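Side-chain contacts in beta chain (Acipenser persicus, PDB 6IYH), which probably carries oxygen on the iron of a bound haem, as the beta chain of a four-chain haemoglobin: residues R7-T12 and P123-A128; D78-A83 and Q130-V135. All coordinates share one frame; numbering follows the deposited sequence.

In the fold
Helix 123-142 serves both contacts, and through it two distant parts of the globin chain are tied together. In contact 1 its first turns pack against helix 4-14; in contact 2, with a centre about 14 Å from that of the first, the following turn meets the short helix 80-83. The two are joined directly: Arg7 NH2 makes a salt bridge of 2.7 Å to Asp78 OD1, and Ile10 CD1 rests 4.0 Å from Met132 CB. Contact 2 lies nearer the haem, with the side chain of Val80 about 8 Å from it and that of Ile10, in contact 1, about 13 Å.

Contact 1 of 2, residues R7-T12 and P123-A128; sequences RFAITT and PDVQAA
Ile10 places CG1 beside its own backbone N (chi1 -66°) and extends CD1 beyond it, which carries the longer branch across to Ala128; Val125, on the partner helix, keeps CG1 anti to its backbone N (chi1 166°) and turns CG2 to the side where Ala9 stands. Between these two branched residues lies the closest part of the junction, built from methyl groups alone. Ala9 CB points at segment 123-128 and meets Ala128 CB at 3.8 Å, while Val125 CG2 lies 4.0 Å from Ala9 CB. One small methyl is thus touched by two residues three positions apart, on successive turns of the partner helix.

Ile10 widens the patch. Its CG1 is 4.3 Å from Ala128 CB, and its CD1 reaches the backbone beyond, 4.0 Å from Ala128 O, a van der Waals approach to a carbonyl oxygen. No hydrogen bond links the two segments. Small side chains at the junction allow the backbones to come close: Ala9 CA and Val125 CA are 5.4 Å apart, and the axes of the short segments approach to 8.8 Å.

Farther along helix 123-142, Trp129 continues the apolar surface against Ile10, and Trp129 NE1 makes a weak hydrogen bond to Ala9 O. The opposite flank of 123-128 belongs to the assembly, where Gln126 OE1 is hydrogen-bonded to a basic side chain of another protein chain.

Seen as a whole, two helices cross almost at right angles, 86° between their directions, over an alanine-alanine contact: the packing of the A helix on the start of the H helix in the globin fold.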
loop_
_atom_site.group_PDB
_atom_site.type_symbol
_atom_site.label_atom_id
_atom_site.label_comp_id
_atom_site.label_asym_id
_atom_site.label_seq_id
_atom_site.Cartn_x
_atom_site.Cartn_y
_atom_site.Cartn_z
ATOM N N ARG B 7 -19.698 -2.922 -19.440
ATOM C CA ARG B 7 -21.022 -2.889 -18.859
ATOM C C ARG B 7 -21.712 -4.230 -18.909
ATOM O O ARG B 7 -22.328 -4.661 -17.937
ATOM C CB ARG B 7 -21.930 -1.924 -19.591
ATOM C CG ARG B 7 -21.834 -0.522 -19.126
ATOM C CD ARG B 7 -22.833 0.340 -19.862
ATOM N NE ARG B 7 -22.395 1.723 -19.773
ATOM C CZ ARG B 7 -22.619 2.531 -18.754
ATOM N NH1 ARG B 7 -23.330 2.132 -17.711
ATOM N NH2 ARG B 7 -22.178 3.787 -18.807
ATOM N N PHE B 8 -21.550 -4.887 -20.054
ATOM C CA PHE B 8 -22.102 -6.181 -20.300
ATOM C C PHE B 8 -21.472 -7.267 -19.453
ATOM O O PHE B 8 -22.188 -8.112 -18.923
ATOM C CB PHE B 8 -21.866 -6.556 -21.759
ATOM C CG PHE B 8 -22.428 -7.887 -22.134
ATOM C CD1 PHE B 8 -23.783 -8.045 -22.326
ATOM C CD2 PHE B 8 -21.603 -8.981 -22.268
ATOM C CE1 PHE B 8 -24.273 -9.258 -22.695
ATOM C CE2 PHE B 8 -22.095 -10.210 -22.613
ATOM C CZ PHE B 8 -23.426 -10.344 -22.845
ATOM N N ALA B 9 -20.145 -7.274 -19.367
ATOM C CA ALA B 9 -19.396 -8.209 -18.512
ATOM C C ALA B 9 -19.871 -8.112 -17.059
ATOM O O ALA B 9 -20.035 -9.151 -16.420
ATOM C CB ALA B 9 -17.878 -7.953 -18.624
ATOM N N ILE B 10 -20.114 -6.908 -16.578
ATOM C CA ILE B 10 -20.560 -6.664 -15.205
ATOM C C ILE B 10 -22.009 -7.102 -15.002
ATOM O O ILE B 10 -22.260 -7.939 -14.124
ATOM C CB ILE B 10 -20.395 -5.180 -14.805
ATOM C CG1 ILE B 10 -18.914 -4.856 -14.781
ATOM C CG2 ILE B 10 -21.046 -4.864 -13.463
ATOM C CD1 ILE B 10 -18.634 -3.370 -14.687
ATOM N N THR B 11 -22.941 -6.592 -15.825
ATOM C CA THR B 11 -24.368 -6.854 -15.584
ATOM C C THR B 11 -24.725 -8.337 -15.897
ATOM O O THR B 11 -25.542 -8.927 -15.145
ATOM C CB THR B 11 -25.254 -5.856 -16.312
ATOM O OG1 THR B 11 -24.963 -5.989 -17.686
ATOM C CG2 THR B 11 -24.983 -4.455 -15.838
ATOM N N THR B 12 -24.058 -9.002 -16.853
ATOM C CA THR B 12 -24.353 -10.430 -17.098
ATOM C C THR B 12 -23.867 -11.314 -15.974
ATOM O O THR B 12 -24.553 -12.248 -15.584
ATOM C CB THR B 12 -23.871 -11.043 -18.437
ATOM O OG1 THR B 12 -22.462 -11.165 -18.448
ATOM C CG2 THR B 12 -24.231 -10.148 -19.595
ATOM N N PRO B 123 -10.318 -13.580 -18.733
ATOM C CA PRO B 123 -9.508 -12.378 -18.414
ATOM C C PRO B 123 -10.189 -11.013 -18.637
ATOM O O PRO B 123 -10.048 -10.104 -17.816
ATOM C CB PRO B 123 -8.264 -12.581 -19.281
ATOM C CG PRO B 123 -8.163 -14.066 -19.387
ATOM C CD PRO B 123 -9.559 -14.486 -19.616
ATOM N N ASP B 124 -10.991 -10.858 -19.705
ATOM C CA ASP B 124 -11.717 -9.621 -19.964
ATOM C C ASP B 124 -12.787 -9.342 -18.937
ATOM O O ASP B 124 -13.017 -8.200 -18.577
ATOM C CB ASP B 124 -12.332 -9.589 -21.403
ATOM C CG ASP B 124 -13.487 -10.578 -21.602
ATOM O OD1 ASP B 124 -13.180 -11.742 -21.540
ATOM O OD2 ASP B 124 -14.642 -10.164 -21.778
ATOM N N VAL B 125 -13.450 -10.397 -18.499
ATOM C CA VAL B 125 -14.528 -10.273 -17.537
ATOM C C VAL B 125 -13.892 -9.874 -16.175
ATOM O O VAL B 125 -14.383 -8.972 -15.534
ATOM C CB VAL B 125 -15.376 -11.572 -17.442
ATOM C CG1 VAL B 125 -16.263 -11.523 -16.190
ATOM C CG2 VAL B 125 -16.267 -11.646 -18.708
ATOM N N GLN B 126 -12.833 -10.582 -15.807
ATOM C CA GLN B 126 -12.034 -10.180 -14.559
ATOM C C GLN B 126 -11.574 -8.746 -14.649
ATOM O O GLN B 126 -11.648 -8.020 -13.708
ATOM C CB GLN B 126 -10.843 -11.114 -14.264
ATOM C CG GLN B 126 -10.050 -10.602 -13.041
ATOM C CD GLN B 126 -8.813 -11.363 -12.831
ATOM O OE1 GLN B 126 -8.554 -12.272 -13.489
ATOM N NE2 GLN B 126 -8.079 -10.979 -11.878
ATOM N N ALA B 127 -11.118 -8.288 -15.844
ATOM C CA ALA B 127 -10.607 -6.937 -15.974
ATOM C C ALA B 127 -11.689 -5.958 -15.742
ATOM O O ALA B 127 -11.505 -4.970 -15.044
ATOM C CB ALA B 127 -9.908 -6.711 -17.322
ATOM N N ALA B 128 -12.893 -6.224 -16.273
ATOM C CA ALA B 128 -14.026 -5.343 -16.029
ATOM C C ALA B 128 -14.475 -5.294 -14.552
ATOM O O ALA B 128 -14.749 -4.230 -14.018
ATOM C CB ALA B 128 -15.238 -5.770 -16.876
#

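Contact 2 of 2, residues D78-A83 and Q130-V135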
loop_
_atom_site.group_PDB
_atom_site.type_symbol
_atom_site.label_atom_id
_atom_site.label_comp_id
_atom_site.label_asym_id
_atom_site.label_seq_id
_atom_site.Cartn_x
_atom_site.Cartn_y
_atom_site.Cartn_z
ATOM N N ASP B 78 -22.278 4.767 -13.119
ATOM C CA ASP B 78 -21.824 6.020 -13.732
ATOM C C ASP B 78 -21.437 7.045 -12.688
ATOM O O ASP B 78 -20.732 7.939 -13.021
ATOM C CB ASP B 78 -22.848 6.619 -14.686
ATOM C CG ASP B 78 -23.132 5.749 -15.862
ATOM O OD1 ASP B 78 -22.237 5.103 -16.432
ATOM O OD2 ASP B 78 -24.315 5.723 -16.258
ATOM N N ASP B 79 -21.867 6.947 -11.444
ATOM C CA ASP B 79 -21.279 7.796 -10.413
ATOM C C ASP B 79 -21.372 7.173 -9.030
ATOM O O ASP B 79 -22.201 7.554 -8.211
ATOM C CB ASP B 79 -21.925 9.197 -10.441
ATOM C CG ASP B 79 -21.145 10.233 -9.608
ATOM O OD1 ASP B 79 -20.143 9.902 -8.925
ATOM O OD2 ASP B 79 -21.572 11.409 -9.634
ATOM N N VAL B 80 -20.475 6.218 -8.778
ATOM C CA VAL B 80 -20.503 5.506 -7.484
ATOM C C VAL B 80 -20.081 6.448 -6.351
ATOM O O VAL B 80 -20.653 6.379 -5.268
ATOM C CB VAL B 80 -19.574 4.295 -7.527
ATOM C CG1 VAL B 80 -19.555 3.526 -6.203
ATOM C CG2 VAL B 80 -19.923 3.365 -8.657
ATOM N N ALA B 81 -19.112 7.353 -6.574
ATOM C CA ALA B 81 -18.682 8.341 -5.502
ATOM C C ALA B 81 -19.864 9.077 -4.882
ATOM O O ALA B 81 -20.071 9.065 -3.657
ATOM C CB ALA B 81 -17.661 9.357 -6.044
ATOM N N ASP B 82 -20.696 9.675 -5.739
ATOM C CA ASP B 82 -21.907 10.391 -5.234
ATOM C C ASP B 82 -22.849 9.465 -4.420
ATOM O O ASP B 82 -23.276 9.748 -3.293
ATOM C CB ASP B 82 -22.688 11.098 -6.411
ATOM C CG ASP B 82 -24.164 11.551 -6.011
ATOM O OD1 ASP B 82 -25.123 10.720 -6.095
ATOM O OD2 ASP B 82 -24.366 12.744 -5.612
ATOM N N ALA B 83 -23.144 8.313 -4.993
ATOM C CA ALA B 83 -24.054 7.371 -4.379
ATOM C C ALA B 83 -23.507 6.801 -3.028
ATOM O O ALA B 83 -24.272 6.513 -2.074
ATOM C CB ALA B 83 -24.272 6.259 -5.380
ATOM N N GLN B 130 -12.452 -5.968 -11.982
ATOM C CA GLN B 130 -11.407 -5.227 -11.249
ATOM C C GLN B 130 -11.607 -3.716 -11.359
ATOM O O GLN B 130 -11.482 -2.984 -10.402
ATOM C CB GLN B 130 -10.076 -5.650 -11.747
ATOM C CG GLN B 130 -8.911 -4.950 -11.054
ATOM C CD GLN B 130 -8.862 -5.314 -9.581
ATOM O OE1 GLN B 130 -9.229 -6.422 -9.183
ATOM N NE2 GLN B 130 -8.453 -4.329 -8.761
ATOM N N LYS B 131 -12.049 -3.242 -12.536
ATOM C CA LYS B 131 -12.334 -1.859 -12.706
ATOM C C LYS B 131 -13.498 -1.470 -11.838
ATOM O O LYS B 131 -13.482 -0.427 -11.167
ATOM C CB LYS B 131 -12.581 -1.564 -14.219
ATOM C CG LYS B 131 -12.966 -0.125 -14.487
ATOM C CD LYS B 131 -13.164 0.082 -15.970
ATOM C CE LYS B 131 -13.771 1.437 -16.203
ATOM N NZ LYS B 131 -13.712 1.704 -17.680
ATOM N N MET B 132 -14.550 -2.286 -11.794
ATOM C CA MET B 132 -15.670 -2.013 -10.938
ATOM C C MET B 132 -15.256 -1.989 -9.475
ATOM O O MET B 132 -15.666 -1.119 -8.688
ATOM C CB MET B 132 -16.811 -3.054 -11.097
ATOM C CG MET B 132 -18.092 -2.792 -10.325
ATOM S SD MET B 132 -19.006 -1.344 -11.032
ATOM C CE MET B 132 -19.587 -0.583 -9.584
ATOM N N ILE B 133 -14.495 -2.993 -9.080
ATOM C CA ILE B 133 -13.973 -2.991 -7.679
ATOM C C ILE B 133 -13.177 -1.701 -7.344
ATOM O O ILE B 133 -13.326 -1.149 -6.287
ATOM C CB ILE B 133 -13.205 -4.309 -7.455
ATOM C CG1 ILE B 133 -14.186 -5.438 -7.304
ATOM C CG2 ILE B 133 -12.257 -4.260 -6.232
ATOM C CD1 ILE B 133 -13.607 -6.790 -7.601
ATOM N N ALA B 134 -12.252 -1.315 -8.219
ATOM C CA ALA B 134 -11.462 -0.099 -8.065
ATOM C C ALA B 134 -12.334 1.133 -7.930
ATOM O O ALA B 134 -12.077 1.998 -7.120
ATOM C CB ALA B 134 -10.461 -0.021 -9.191
ATOM N N VAL B 135 -13.427 1.195 -8.675
ATOM C CA VAL B 135 -14.293 2.338 -8.594
ATOM C C VAL B 135 -15.032 2.344 -7.255
ATOM O O VAL B 135 -15.172 3.368 -6.660
ATOM C CB VAL B 135 -15.285 2.332 -9.773
ATOM C CG1 VAL B 135 -16.403 3.315 -9.534
ATOM C CG2 VAL B 135 -14.537 2.633 -11.072
#
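Val80 CG2 is the group on which this contact turns, meeting Val135 CG1 at 3.6 Å and Met132 CE at 4.1 Å. In globin terms this is the turn between the E and F helices lying against the H helix, here helix 123-142. A second touch, Val80 CB to Val135 CG1 at 3.9 Å, shows that the methyl of Val135 sits against the branch point as well as one arm of Val80. The two valine side chains cross at a slant. The backbones stand farther off, with Val80 CA and Val135 CA 7.1 Å apart, so side chains alone bridge the gap.

Met132 comes from the preceding turn. Its CG runs anti to the backbone N, and the bend that follows (chi2 70°), with another at chi3, brings the terminal methyl round to Val80. Next to this first shell, Ala73 of helix 57-75 touches both Val80 and Met132, Ala139 touches Val80 one turn beyond Val135, and Trp2 packs on Met132. The apolar cluster therefore joins the E helix to the H helix as well as the turn.

The start of its own helix probably helps to place Val80, the first residue of helix 80-83, with Asp79 as the N-cap. The backbone bond from Ala83 N to Asp79 O is weak, at 3.4 Å. The capping bond itself, Asp82 N to Asp79 OD1, is 3.2 Å long and nearly straight at 171°, with the N-H arriving from well above the carboxylate plane, 62° out of it.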